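Local structure of putative metal-dependent phosphoesterase (Bifidobacterium adolescentis, 3O0F) at residues A[212-215]-A[216-220]. The protein is a metal-dependent phosphoesterase of the PHP family that binds AMP beside two iron ions and a zinc ion, and may act as a 5'-3' exonuclease. Numbering follows the deposited sequence.
Sequences RLLS and DEQLD
R212 reaches the side-chain amide of Q218 with the end of an extended chain: NH1 donates to Q218 OE1 over 2.9 Å at 167°. The oxygen lies close to the guanidinium plane, but the nitrogen stands 35° out of the amide's carbonyl plane, so it misses a lone pair. NH1 also makes a weak bond to L213 O. L214 turns CD2 onto the Q218 amide, 3.7 Å from CD, while its CD1 meets L219 CD2 at 3.9 Å. S215 is the N-cap. Its OG sits between the backbone N and the carbonyl carbon (chi1 69°), which places it to accept from Q218 N (3.2 Å), and S215 N returns a bond to Q218 OE1 (2.9 Å), the reciprocal pair that defines a capping box. S215 O then receives L219 N at 3.0 Å, the first helical i to i+4 bond. Replacing Q218 by an alanine removes OE1 and would probably leave S215 N and R212 NH1 without their shared acceptor. Helix 216-225, which this cap starts, packs D216 and L219 against I248 of helix 239-252, where R244 forms a salt bridge with D216 OD1 and bonds L214 O; R212, L214 and Q218 rest on V83 of strand 83-90.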
loop_
_atom_site.group_PDB
_atom_site.type_symbol
_atom_site.label_atom_id
_atom_site.label_comp_id
_atom_site.label_asym_id
_atom_site.label_seq_id
_atom_site.Cartn_x
_atom_site.Cartn_y
_atom_site.Cartn_z
ATOM N N ARG A 212 -8.762 17.076 1.894
ATOM C CA ARG A 212 -8.265 17.679 0.658
ATOM C C ARG A 212 -7.140 16.824 0.077
ATOM O O ARG A 212 -6.386 16.215 0.818
ATOM C CB ARG A 212 -7.833 19.140 0.855
ATOM C CG ARG A 212 -6.472 19.330 1.533
ATOM C CD ARG A 212 -6.057 20.785 1.545
ATOM N NE ARG A 212 -4.732 20.949 2.138
ATOM C CZ ARG A 212 -3.569 20.670 1.531
ATOM N NH1 ARG A 212 -3.527 20.166 0.290
ATOM N NH2 ARG A 212 -2.422 20.869 2.190
ATOM N N LEU A 213 -7.081 16.771 -1.252
ATOM C CA LEU A 213 -5.994 16.129 -1.985
ATOM C C LEU A 213 -4.694 16.940 -1.898
ATOM O O LEU A 213 -4.671 18.137 -1.580
ATOM C CB LEU A 213 -6.378 15.962 -3.449
ATOM C CG LEU A 213 -7.699 15.264 -3.755
ATOM C CD1 LEU A 213 -7.968 15.314 -5.264
ATOM C CD2 LEU A 213 -7.671 13.799 -3.234
ATOM N N LEU A 214 -3.591 16.267 -2.155
ATOM C CA LEU A 214 -2.339 16.950 -2.426
ATOM C C LEU A 214 -2.542 17.970 -3.514
ATOM O O LEU A 214 -3.204 17.694 -4.547
ATOM C CB LEU A 214 -1.256 15.959 -2.893
ATOM C CG LEU A 214 -0.715 15.017 -1.832
ATOM C CD1 LEU A 214 0.178 13.962 -2.506
ATOM C CD2 LEU A 214 0.035 15.779 -0.736
ATOM N N SER A 215 -1.959 19.144 -3.305
ATOM C CA SER A 215 -1.991 20.166 -4.309
ATOM C C SER A 215 -0.848 19.983 -5.315
ATOM O O SER A 215 0.099 19.241 -5.079
ATOM C CB SER A 215 -1.855 21.503 -3.650
ATOM O OG SER A 215 -0.559 21.632 -3.141
ATOM N N ASP A 216 -0.925 20.701 -6.427
ATOM C CA ASP A 216 0.162 20.721 -7.416
ATOM C C ASP A 216 1.495 21.144 -6.802
ATOM O O ASP A 216 2.538 20.607 -7.183
ATOM C CB ASP A 216 -0.132 21.694 -8.566
ATOM C CG ASP A 216 -1.354 21.263 -9.432
ATOM O OD1 ASP A 216 -1.973 20.225 -9.132
ATOM O OD2 ASP A 216 -1.670 21.956 -10.430
ATOM N N GLU A 217 1.462 22.149 -5.931
ATOM C CA GLU A 217 2.668 22.624 -5.227
ATOM C C GLU A 217 3.297 21.524 -4.362
ATOM O O GLU A 217 4.504 21.358 -4.383
ATOM C CB GLU A 217 2.399 23.920 -4.395
ATOM C CG GLU A 217 2.151 25.151 -5.297
ATOM C CD GLU A 217 2.413 26.580 -4.686
ATOM O OE1 GLU A 217 1.563 27.134 -3.929
ATOM O OE2 GLU A 217 3.446 27.185 -5.066
ATOM N N GLN A 218 2.489 20.765 -3.624
ATOM C CA GLN A 218 3.015 19.655 -2.818
ATOM C C GLN A 218 3.583 18.566 -3.717
ATOM O O GLN A 218 4.600 17.952 -3.381
ATOM C CB GLN A 218 1.962 19.062 -1.883
ATOM C CG GLN A 218 1.414 20.047 -0.816
ATOM C CD GLN A 218 0.248 19.456 -0.058
ATOM O OE1 GLN A 218 -0.868 19.359 -0.590
ATOM N NE2 GLN A 218 0.484 19.068 1.223
ATOM N N LEU A 219 2.932 18.314 -4.855
ATOM C CA LEU A 219 3.454 17.352 -5.800
ATOM C C LEU A 219 4.765 17.842 -6.385
ATOM O O LEU A 219 5.681 17.039 -6.546
ATOM C CB LEU A 219 2.445 16.990 -6.914
ATOM C CG LEU A 219 1.289 16.089 -6.437
ATOM C CD1 LEU A 219 0.227 15.898 -7.506
ATOM C CD2 LEU A 219 1.823 14.728 -5.956
ATOM N N ASP A 220 4.874 19.153 -6.670
ATOM C CA ASP A 220 6.093 19.710 -7.237
ATOM C C ASP A 220 7.261 19.549 -6.292
ATOM O O ASP A 220 8.318 19.154 -6.739
ATOM C CB ASP A 220 5.947 21.173 -7.623
ATOM C CG ASP A 220 5.106 21.363 -8.886
ATOM O OD1 ASP A 220 4.956 20.406 -9.683
ATOM O OD2 ASP A 220 4.594 22.485 -9.077
#